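Local coordinates for protein Tube (Drosophila melanogaster, PDB 1D2Z) that uses its Death domain to bind the kinase Pelle and bring it to the plasma membrane, in the Toll signalling that sets embryonic dorsoventral polarity, at residues S2-R7 with A127-N132; N8-R13 with R104-V109; Y20-I25 with F120-F125; M36-K41 with L111-Q116. One frame throughout, in Å; residues are numbered along the deposited sequence.

Overall arrangement
From the N terminus, the chain first enters contact 1, where 2-7 meets 127-132 at the end of helix 120-130 and closes the longest loop. The other three contacts are nested inside it. Contact 2 follows at once, joining 8-13 to the start of helix 107-116. Contact 3 sets helix 16-27 against helix 120-130, and contact 4 brings the end of helix 31-38 to the C-terminal half of helix 107-116 within the loop closed by contact 3. Contact 2 crosses both contacts 3 and 4. The N-terminal arm and two early helices are thus tied to the last two helices; R7 with G108, and R21 with D129, link neighbouring contacts directly.

Contact 1: S2-R7 with A127-N132; sequences SSKYSR and ALDFLN
S3 and Y5 run alongside the last turn of helix 120-130, with CA atoms 5.2 Å apart for S3 and N132 and 5.5 Å apart for Y5 and F130. One backbone bond fixes this register: Y5 N donates to F130 O at 3.1 Å with 148° at the hydrogen. N132, with its positive phi, turns the chain away from the helix, and its CB packs on that of S3. A small serine suits this spot, since S3 CB also lies 3.3 Å from L131 O, while its OG bonds back to Y5 O and braces the arm. K4 is long enough to lie across the helix end and make a salt bridge from NZ to D129 OD1, 2.8 Å, on the syn side but tilted out of the carboxylate plane. D129 reaches it with CG anti to its backbone N (chi1 -164°), and the same oxygen also pairs with R21. Y5 turns a ring edge to one face of F130 in a T-shaped stack, centroids 5.4 Å apart and planes at 68°, while its hydroxyl is hydrogen-bonded to D18 and to the backbone N of E15. L131 splits its methyls: CD2 packs on the S6 backbone, and CD1 sits 3.2 Å from NH1 of R7, whose charge is paired with E133. Here the N-terminal arm of a Death domain lies over the C-terminal end of helix 120-130 in its all-helical bundle.

Contact 2: N8-R13 with R104-V109; sequences NTELRR and RPTVGV
L11 and T9 grip the start of helix 107-116 and the residues leading into it through two backbone bonds, L11 N to P105 O at 2.9 Å and V107 N to T9 O at 3.0 Å. They straddle the tight part, a single beta bridge between E10 and T106, CA atoms 4.0 Å apart. L11 points CG away from its own carbonyl carbon (chi1 -61°), which sends CD1 to P105 CB and brings CD2 within 4.0 Å of V107 CG2; W95 also packs against this leucine and proline. The branched T106 serves twice: CG2 lies beside N8 O, and OG1, bonded to S49, weakly caps the helix by accepting from V109 N. Towards the solvent the contact loosens. One water links E10 OE2 to R104 O, another joins R12 N to P105 O. R12 NE forms a salt bridge to E10 OE1 at 3.0 Å, met from above the carboxylate plane. R104 NE lies 3.7 Å from R12 CZ, over one guanidinium face, so two like charges meet; R104 NH1 has a weak hydrogen bond to S98 O. Shortening E10 to an alanine is likely to leave R12 without this carboxylate mate and its guanidinium freer to turn beside R104. Direct backbone bonds and apolar packing thus fix the beta bridge, whereas water and the E10-R12 salt bridge organise the charged side, where buried R104 NE has no partner in the model.

Contact 3: Y20-I25 with F120-F125; sequences YRLAKI and FSAADF
I25, L22 and R21 of helix 16-27 pack against F125, A122 and S121 of helix 120-130 in an antiparallel helix-helix contact that is apolar but for one arginine. The short axes run at 161° and approach to 9.5 Å. Alanine allows the close point: I25 and A122 have CA atoms 6.0 Å apart, and I25 CG2 rests on the A122 backbone with its nearest atom, N, at 3.7 Å. The two branches of I25 divide the work. CG2 also touches S121 CB, while CD1 makes an off-centre CH-pi contact with the F125 ring, 4.2 Å from the centroid. L22 lies deeper, placing CD1 3.9 Å from A122 CB and backing F125 CE2 with its CB; I92 and L110 close round it. In the six-helix bundle of the Death domain this pairs the helix that follows the N-terminal arm with the last helix of the chain. F125 bridges the gap because its CG stands anti to its backbone N (chi1 174°), throwing the large flat ring across to the other helix. There CZ meets R21 CB at 3.7 Å, and the outer ring edge points into one face of the R21 guanidinium, whose plane is turned 86° from the ring. Arginine suits this margin: its aliphatic part continues the apolar surface, and its charged end is held by D129 and D18. On the side facing the Pelle chain, S121 OG is hydrogen-bonded to G71 of that chain, beside its N74, so the first turn of helix 120-130 lies at the interface with Pelle.

Contact 4: M36-K41 with L111-Q116; sequences MSIIPK and LQLLVQ
Q116 carries the one flat group of the contact, an amide that does not touch the other segment; its aliphatic CG packs instead, 3.7 Å from I38 CD1. P40 turns the CD corner of its puckered pyrrolidine ring toward the methyl end of L113. P40 CD lies 3.6 Å from L113 CD2 and 3.9 Å from CD1, while F56 and E59 of helix 56-59 touch the proline. Proline fits a chain leaving its helix, giving a rigid apolar corner without a backbone N-H to satisfy. I38 holds CG1 between its backbone N and carbonyl carbon (chi1 69°), which swings CD1 outward to within 3.5 Å of L113 O, and so over the helix backbone as well as beside Q116. I39 CG1 comes in at about a right angle to L113, 4.0 Å from CD1, with W95 of helix 87-96 packed against both residues. L113 thus receives three apolar neighbours on its two methyls, as befits a buried branched side chain. With only the methyl of an alanine at L113, a gap would probably open between P40, I39 and W95, leaving all three short of packing. Aliphatic and free of hydrogen bonds across the segments, this is hydrophobic core of the Death-domain helical bundle, joining the end of helix 31-38 and its following turn to helix 107-116.

Contact 1: S2-R7 with A127-N132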
# COMPACT_ATOMS: atom_id res chain seq x y z
N SER B 2 -8.52 -17.29 -16.59
CA SER B 2 -7.26 -17.82 -17.11
C SER B 2 -6.08 -17.23 -16.34
O SER B 2 -4.99 -17.04 -16.88
CB SER B 2 -7.13 -17.51 -18.61
OG SER B 2 -6.00 -18.15 -19.17
N SER B 3 -6.32 -16.95 -15.06
CA SER B 3 -5.32 -16.38 -14.17
C SER B 3 -4.22 -17.38 -13.81
O SER B 3 -4.42 -18.59 -13.87
CB SER B 3 -5.99 -15.88 -12.89
OG SER B 3 -6.70 -16.92 -12.25
N LYS B 4 -3.07 -16.85 -13.40
CA LYS B 4 -1.93 -17.68 -13.00
C LYS B 4 -2.22 -18.46 -11.72
O LYS B 4 -1.79 -19.61 -11.58
CB LYS B 4 -0.68 -16.81 -12.82
CG LYS B 4 -0.22 -16.11 -14.09
CD LYS B 4 1.11 -15.40 -13.89
CE LYS B 4 0.99 -14.20 -12.96
NZ LYS B 4 2.28 -13.46 -12.85
N TYR B 5 -2.96 -17.85 -10.80
CA TYR B 5 -3.27 -18.50 -9.54
C TYR B 5 -4.73 -18.35 -9.16
O TYR B 5 -5.47 -17.57 -9.76
CB TYR B 5 -2.39 -17.92 -8.42
CG TYR B 5 -0.91 -17.84 -8.75
CD1 TYR B 5 -0.13 -19.00 -8.79
CD2 TYR B 5 -0.31 -16.63 -9.06
CE1 TYR B 5 1.23 -18.93 -9.13
CE2 TYR B 5 1.04 -16.55 -9.41
CZ TYR B 5 1.80 -17.71 -9.44
OH TYR B 5 3.13 -17.65 -9.78
N SER B 6 -5.15 -19.11 -8.16
CA SER B 6 -6.51 -19.05 -7.66
C SER B 6 -6.44 -18.67 -6.18
O SER B 6 -5.37 -18.72 -5.57
CB SER B 6 -7.22 -20.39 -7.83
OG SER B 6 -6.84 -21.30 -6.82
N ARG B 7 -7.58 -18.30 -5.61
CA ARG B 7 -7.64 -17.93 -4.20
C ARG B 7 -7.15 -19.04 -3.28
O ARG B 7 -6.63 -18.78 -2.20
CB ARG B 7 -9.07 -17.54 -3.81
CG ARG B 7 -9.44 -16.12 -4.16
CD ARG B 7 -10.95 -15.90 -4.02
NE ARG B 7 -11.27 -14.56 -3.53
CZ ARG B 7 -10.90 -13.43 -4.13
NH1 ARG B 7 -10.18 -13.46 -5.24
NH2 ARG B 7 -11.25 -12.25 -3.61
N ALA B 127 -4.59 -8.81 -6.84
CA ALA B 127 -5.86 -8.98 -7.54
C ALA B 127 -5.68 -9.07 -9.06
O ALA B 127 -6.17 -10.00 -9.70
CB ALA B 127 -6.81 -7.84 -7.20
N LEU B 128 -4.95 -8.12 -9.62
CA LEU B 128 -4.71 -8.08 -11.05
C LEU B 128 -3.74 -9.15 -11.56
O LEU B 128 -4.14 -10.05 -12.30
CB LEU B 128 -4.20 -6.69 -11.46
CG LEU B 128 -5.19 -5.53 -11.27
CD1 LEU B 128 -4.48 -4.20 -11.45
CD2 LEU B 128 -6.33 -5.68 -12.27
N ASP B 129 -2.49 -9.05 -11.13
CA ASP B 129 -1.44 -9.97 -11.56
C ASP B 129 -1.62 -11.45 -11.19
O ASP B 129 -1.41 -12.32 -12.02
CB ASP B 129 -0.08 -9.47 -11.06
CG ASP B 129 1.09 -10.13 -11.77
OD1 ASP B 129 1.53 -11.21 -11.32
OD2 ASP B 129 1.57 -9.57 -12.77
N PHE B 130 -2.00 -11.72 -9.94
CA PHE B 130 -2.18 -13.11 -9.49
C PHE B 130 -3.53 -13.74 -9.83
O PHE B 130 -3.59 -14.89 -10.27
CB PHE B 130 -1.98 -13.22 -7.97
CG PHE B 130 -0.56 -13.04 -7.50
CD1 PHE B 130 0.41 -12.47 -8.32
CD2 PHE B 130 -0.21 -13.41 -6.21
CE1 PHE B 130 1.71 -12.28 -7.86
CE2 PHE B 130 1.09 -13.22 -5.74
CZ PHE B 130 2.05 -12.65 -6.57
N LEU B 131 -4.61 -13.00 -9.60
CA LEU B 131 -5.96 -13.51 -9.81
C LEU B 131 -6.68 -13.05 -11.07
O LEU B 131 -7.75 -13.57 -11.38
CB LEU B 131 -6.82 -13.18 -8.59
CG LEU B 131 -6.37 -13.74 -7.24
CD1 LEU B 131 -7.11 -13.04 -6.11
CD2 LEU B 131 -6.60 -15.24 -7.20
N ASN B 132 -6.12 -12.07 -11.76
CA ASN B 132 -6.73 -11.50 -12.97
C ASN B 132 -8.09 -10.87 -12.66
O ASN B 132 -8.91 -10.66 -13.55
CB ASN B 132 -6.87 -12.57 -14.06
CG ASN B 132 -7.07 -11.98 -15.45
OD1 ASN B 132 -7.47 -12.68 -16.38
ND2 ASN B 132 -6.78 -10.69 -15.60

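Contact 2: N8-R13 with R104-V109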
# COMPACT_ATOMS: atom_id res chain seq x y z
N ASN B 8 -7.30 -20.28 -3.74
CA ASN B 8 -6.90 -21.45 -2.97
C ASN B 8 -5.43 -21.86 -3.13
O ASN B 8 -4.96 -22.76 -2.44
CB ASN B 8 -7.80 -22.63 -3.32
CG ASN B 8 -9.26 -22.34 -3.03
OD1 ASN B 8 -9.99 -21.88 -3.91
ND2 ASN B 8 -9.68 -22.57 -1.80
N THR B 9 -4.73 -21.21 -4.04
CA THR B 9 -3.31 -21.50 -4.26
C THR B 9 -2.50 -21.05 -3.05
O THR B 9 -2.61 -19.91 -2.62
CB THR B 9 -2.79 -20.76 -5.50
OG1 THR B 9 -3.56 -21.15 -6.64
CG2 THR B 9 -1.31 -21.07 -5.74
N GLU B 10 -1.72 -21.96 -2.48
CA GLU B 10 -0.90 -21.63 -1.33
C GLU B 10 0.25 -20.72 -1.76
O GLU B 10 0.78 -20.87 -2.86
CB GLU B 10 -0.36 -22.90 -0.67
CG GLU B 10 -1.46 -23.83 -0.18
CD GLU B 10 -0.92 -25.08 0.48
OE1 GLU B 10 0.08 -25.64 -0.02
OE2 GLU B 10 -1.50 -25.51 1.50
N LEU B 11 0.62 -19.78 -0.89
CA LEU B 11 1.69 -18.83 -1.20
C LEU B 11 3.00 -19.52 -1.55
O LEU B 11 3.75 -19.04 -2.40
CB LEU B 11 1.89 -17.84 -0.05
CG LEU B 11 0.69 -16.95 0.29
CD1 LEU B 11 1.07 -15.95 1.37
CD2 LEU B 11 0.20 -16.23 -0.96
N ARG B 12 3.27 -20.66 -0.91
CA ARG B 12 4.50 -21.41 -1.18
C ARG B 12 4.51 -22.01 -2.59
O ARG B 12 5.56 -22.37 -3.10
CB ARG B 12 4.71 -22.51 -0.14
CG ARG B 12 3.60 -23.54 -0.07
CD ARG B 12 3.94 -24.64 0.92
NE ARG B 12 2.79 -25.50 1.17
CZ ARG B 12 2.87 -26.81 1.42
NH1 ARG B 12 4.05 -27.41 1.46
NH2 ARG B 12 1.77 -27.50 1.66
N ARG B 13 3.33 -22.10 -3.20
CA ARG B 13 3.19 -22.65 -4.55
C ARG B 13 3.33 -21.56 -5.61
O ARG B 13 3.45 -21.85 -6.79
CB ARG B 13 1.84 -23.34 -4.72
CG ARG B 13 1.59 -24.50 -3.77
CD ARG B 13 2.59 -25.62 -3.96
NE ARG B 13 2.11 -26.88 -3.39
CZ ARG B 13 2.89 -27.85 -2.94
NH1 ARG B 13 4.21 -27.72 -2.97
NH2 ARG B 13 2.34 -28.97 -2.47
N ARG B 104 -1.49 -23.46 5.96
CA ARG B 104 -0.60 -22.79 5.01
C ARG B 104 -1.37 -21.67 4.31
O ARG B 104 -2.36 -21.93 3.63
CB ARG B 104 -0.11 -23.77 3.95
CG ARG B 104 0.68 -24.95 4.47
CD ARG B 104 2.11 -24.55 4.79
NE ARG B 104 2.97 -25.72 4.96
CZ ARG B 104 2.96 -26.51 6.03
NH1 ARG B 104 2.15 -26.25 7.05
NH2 ARG B 104 3.77 -27.56 6.09
N PRO B 105 -0.90 -20.42 4.44
CA PRO B 105 -1.57 -19.27 3.81
C PRO B 105 -1.72 -19.36 2.30
O PRO B 105 -0.85 -19.90 1.61
CB PRO B 105 -0.69 -18.10 4.23
CG PRO B 105 0.66 -18.72 4.39
CD PRO B 105 0.33 -19.99 5.12
N THR B 106 -2.81 -18.80 1.80
CA THR B 106 -3.12 -18.79 0.37
C THR B 106 -3.24 -17.37 -0.18
O THR B 106 -3.28 -16.40 0.58
CB THR B 106 -4.46 -19.50 0.11
OG1 THR B 106 -5.48 -18.90 0.92
CG2 THR B 106 -4.36 -21.00 0.44
N VAL B 107 -3.31 -17.27 -1.50
CA VAL B 107 -3.44 -15.99 -2.20
C VAL B 107 -4.73 -15.26 -1.80
O VAL B 107 -4.74 -14.03 -1.71
CB VAL B 107 -3.45 -16.19 -3.74
CG1 VAL B 107 -3.76 -14.88 -4.45
CG2 VAL B 107 -2.09 -16.73 -4.21
N GLY B 108 -5.80 -16.02 -1.57
CA GLY B 108 -7.08 -15.44 -1.19
C GLY B 108 -7.04 -14.86 0.21
O GLY B 108 -7.61 -13.80 0.47
N VAL B 109 -6.37 -15.56 1.13
CA VAL B 109 -6.21 -15.09 2.50
C VAL B 109 -5.31 -13.86 2.51
O VAL B 109 -5.58 -12.90 3.21
CB VAL B 109 -5.64 -16.20 3.41
CG1 VAL B 109 -5.10 -15.61 4.70
CG2 VAL B 109 -6.73 -17.22 3.73
O HOH W 1 -4.04 -23.90 2.56
O HOH W 2 1.73 -21.24 1.72

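Contact 3: Y20-I25 with F120-F125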
# COMPACT_ATOMS: atom_id res chain seq x y z
N TYR B 20 8.39 -12.23 -5.10
CA TYR B 20 9.40 -11.19 -4.99
C TYR B 20 8.87 -9.82 -5.42
O TYR B 20 9.21 -8.80 -4.81
CB TYR B 20 10.65 -11.54 -5.81
CG TYR B 20 11.77 -10.53 -5.65
CD1 TYR B 20 12.39 -10.34 -4.42
CD2 TYR B 20 12.17 -9.74 -6.72
CE1 TYR B 20 13.38 -9.39 -4.25
CE2 TYR B 20 13.17 -8.78 -6.57
CZ TYR B 20 13.77 -8.61 -5.33
OH TYR B 20 14.75 -7.66 -5.16
N ARG B 21 8.08 -9.79 -6.49
CA ARG B 21 7.52 -8.53 -6.96
C ARG B 21 6.58 -7.98 -5.89
O ARG B 21 6.58 -6.78 -5.60
CB ARG B 21 6.80 -8.71 -8.30
CG ARG B 21 7.77 -9.03 -9.44
CD ARG B 21 7.13 -8.89 -10.81
NE ARG B 21 6.11 -9.91 -11.03
CZ ARG B 21 5.12 -9.80 -11.91
NH1 ARG B 21 4.99 -8.70 -12.65
NH2 ARG B 21 4.24 -10.79 -12.05
N LEU B 22 5.82 -8.87 -5.26
CA LEU B 22 4.91 -8.50 -4.18
C LEU B 22 5.73 -7.97 -3.00
O LEU B 22 5.38 -6.96 -2.38
CB LEU B 22 4.08 -9.71 -3.72
CG LEU B 22 3.27 -9.55 -2.43
CD1 LEU B 22 2.19 -8.49 -2.59
CD2 LEU B 22 2.66 -10.88 -2.07
N ALA B 23 6.83 -8.66 -2.69
CA ALA B 23 7.71 -8.29 -1.58
C ALA B 23 8.23 -6.86 -1.70
O ALA B 23 8.20 -6.11 -0.72
CB ALA B 23 8.88 -9.27 -1.47
N LYS B 24 8.70 -6.48 -2.88
CA LYS B 24 9.22 -5.13 -3.09
C LYS B 24 8.16 -4.06 -2.83
O LYS B 24 8.47 -2.97 -2.35
CB LYS B 24 9.81 -4.98 -4.50
CG LYS B 24 11.07 -5.82 -4.73
CD LYS B 24 12.03 -5.73 -3.53
CE LYS B 24 12.60 -4.33 -3.33
NZ LYS B 24 13.26 -4.21 -1.99
N ILE B 25 6.91 -4.40 -3.12
CA ILE B 25 5.81 -3.49 -2.88
C ILE B 25 5.63 -3.33 -1.36
O ILE B 25 5.55 -2.22 -0.84
CB ILE B 25 4.51 -4.02 -3.53
CG1 ILE B 25 4.71 -4.09 -5.05
CG2 ILE B 25 3.32 -3.12 -3.17
CD1 ILE B 25 3.53 -4.64 -5.80
N PHE B 120 -3.27 -1.24 -0.24
CA PHE B 120 -3.86 -1.27 -1.57
C PHE B 120 -2.94 -1.47 -2.76
O PHE B 120 -3.35 -2.06 -3.76
CB PHE B 120 -4.81 -0.09 -1.77
CG PHE B 120 -6.07 -0.21 -0.97
CD1 PHE B 120 -7.03 -1.17 -1.28
CD2 PHE B 120 -6.28 0.60 0.14
CE1 PHE B 120 -8.17 -1.33 -0.50
CE2 PHE B 120 -7.42 0.45 0.93
CZ PHE B 120 -8.37 -0.52 0.61
N SER B 121 -1.70 -1.01 -2.66
CA SER B 121 -0.74 -1.20 -3.75
C SER B 121 -0.47 -2.70 -3.90
O SER B 121 -0.42 -3.23 -5.01
CB SER B 121 0.56 -0.47 -3.47
OG SER B 121 0.69 0.66 -4.30
N ALA B 122 -0.30 -3.37 -2.76
CA ALA B 122 -0.04 -4.80 -2.75
C ALA B 122 -1.31 -5.55 -3.13
O ALA B 122 -1.27 -6.49 -3.93
CB ALA B 122 0.45 -5.24 -1.36
N ALA B 123 -2.44 -5.13 -2.56
CA ALA B 123 -3.72 -5.76 -2.83
C ALA B 123 -4.10 -5.68 -4.32
O ALA B 123 -4.58 -6.66 -4.88
CB ALA B 123 -4.82 -5.13 -1.97
N ASP B 124 -3.91 -4.51 -4.93
CA ASP B 124 -4.23 -4.31 -6.36
C ASP B 124 -3.35 -5.22 -7.22
O ASP B 124 -3.80 -5.76 -8.23
CB ASP B 124 -4.01 -2.85 -6.78
CG ASP B 124 -5.01 -1.89 -6.14
OD1 ASP B 124 -5.98 -2.35 -5.51
OD2 ASP B 124 -4.81 -0.66 -6.26
N PHE B 125 -2.09 -5.35 -6.81
CA PHE B 125 -1.13 -6.19 -7.52
C PHE B 125 -1.57 -7.66 -7.45
O PHE B 125 -1.56 -8.36 -8.46
CB PHE B 125 0.26 -6.04 -6.92
CG PHE B 125 1.28 -6.99 -7.50
CD1 PHE B 125 1.81 -6.77 -8.77
CD2 PHE B 125 1.69 -8.10 -6.78
CE1 PHE B 125 2.73 -7.66 -9.32
CE2 PHE B 125 2.62 -9.00 -7.32
CZ PHE B 125 3.14 -8.78 -8.59

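Contact 4: M36-K41 with L111-Q116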
# COMPACT_ATOMS: atom_id res chain seq x y z
N MET B 36 2.04 -8.52 8.65
CA MET B 36 2.47 -9.55 9.58
C MET B 36 1.78 -9.47 10.93
O MET B 36 1.41 -10.49 11.51
CB MET B 36 3.99 -9.51 9.77
CG MET B 36 4.55 -10.68 10.58
SD MET B 36 6.34 -10.75 10.53
CE MET B 36 6.64 -12.22 11.54
N SER B 37 1.57 -8.24 11.40
CA SER B 37 0.94 -7.99 12.69
C SER B 37 -0.53 -8.35 12.78
O SER B 37 -1.03 -8.61 13.88
CB SER B 37 1.11 -6.51 13.07
OG SER B 37 2.48 -6.22 13.30
N ILE B 38 -1.24 -8.36 11.65
CA ILE B 38 -2.66 -8.67 11.67
C ILE B 38 -3.05 -10.08 11.22
O ILE B 38 -4.24 -10.40 11.17
CB ILE B 38 -3.50 -7.63 10.90
CG1 ILE B 38 -3.22 -7.71 9.40
CG2 ILE B 38 -3.19 -6.22 11.43
CD1 ILE B 38 -4.33 -7.12 8.55
N ILE B 39 -2.07 -10.92 10.89
CA ILE B 39 -2.35 -12.29 10.46
C ILE B 39 -3.02 -13.03 11.61
O ILE B 39 -2.40 -13.26 12.65
CB ILE B 39 -1.06 -13.02 10.04
CG1 ILE B 39 -0.51 -12.41 8.75
CG2 ILE B 39 -1.33 -14.51 9.86
CD1 ILE B 39 0.91 -12.83 8.43
N PRO B 40 -4.31 -13.38 11.46
CA PRO B 40 -5.07 -14.09 12.49
C PRO B 40 -4.49 -15.47 12.76
O PRO B 40 -3.92 -16.11 11.87
CB PRO B 40 -6.47 -14.19 11.88
CG PRO B 40 -6.52 -13.03 10.92
CD PRO B 40 -5.17 -13.11 10.29
N LYS B 41 -4.61 -15.91 14.00
CA LYS B 41 -4.11 -17.21 14.41
C LYS B 41 -5.17 -18.28 14.19
O LYS B 41 -6.37 -18.02 14.33
CB LYS B 41 -3.71 -17.17 15.89
CG LYS B 41 -3.17 -18.48 16.44
CD LYS B 41 -3.01 -18.39 17.95
CE LYS B 41 -2.78 -19.76 18.56
NZ LYS B 41 -2.86 -19.71 20.04
N LEU B 111 -4.82 -11.66 0.02
CA LEU B 111 -5.56 -10.55 -0.56
C LEU B 111 -6.48 -9.87 0.46
O LEU B 111 -6.45 -8.66 0.60
CB LEU B 111 -6.37 -11.00 -1.78
CG LEU B 111 -7.29 -9.93 -2.38
CD1 LEU B 111 -6.46 -8.74 -2.85
CD2 LEU B 111 -8.10 -10.49 -3.55
N GLN B 112 -7.27 -10.67 1.16
CA GLN B 112 -8.19 -10.12 2.15
C GLN B 112 -7.48 -9.46 3.33
O GLN B 112 -7.95 -8.44 3.84
CB GLN B 112 -9.17 -11.20 2.62
CG GLN B 112 -10.17 -11.57 1.53
CD GLN B 112 -11.02 -12.76 1.89
OE1 GLN B 112 -12.14 -12.60 2.40
NE2 GLN B 112 -10.52 -13.95 1.62
N LEU B 113 -6.34 -10.01 3.75
CA LEU B 113 -5.58 -9.41 4.84
C LEU B 113 -4.94 -8.10 4.36
O LEU B 113 -4.87 -7.13 5.11
CB LEU B 113 -4.51 -10.37 5.38
CG LEU B 113 -5.04 -11.58 6.17
CD1 LEU B 113 -3.88 -12.44 6.65
CD2 LEU B 113 -5.87 -11.11 7.37
N LEU B 114 -4.51 -8.05 3.09
CA LEU B 114 -3.92 -6.84 2.53
C LEU B 114 -4.95 -5.71 2.55
O LEU B 114 -4.64 -4.57 2.90
CB LEU B 114 -3.42 -7.08 1.11
CG LEU B 114 -2.21 -8.01 0.93
CD1 LEU B 114 -1.98 -8.27 -0.55
CD2 LEU B 114 -0.98 -7.38 1.57
N VAL B 115 -6.19 -6.06 2.20
CA VAL B 115 -7.30 -5.11 2.17
C VAL B 115 -7.61 -4.61 3.59
O VAL B 115 -7.80 -3.41 3.79
CB VAL B 115 -8.56 -5.76 1.55
CG1 VAL B 115 -9.77 -4.82 1.66
CG2 VAL B 115 -8.29 -6.10 0.08
N GLN B 116 -7.63 -5.52 4.56
CA GLN B 116 -7.89 -5.17 5.96
C GLN B 116 -6.88 -4.15 6.49
O GLN B 116 -7.22 -3.27 7.28
CB GLN B 116 -7.88 -6.43 6.84
CG GLN B 116 -7.93 -6.16 8.35
CD GLN B 116 -9.24 -5.53 8.80
OE1 GLN B 116 -10.30 -5.75 8.20
NE2 GLN B 116 -9.18 -4.74 9.87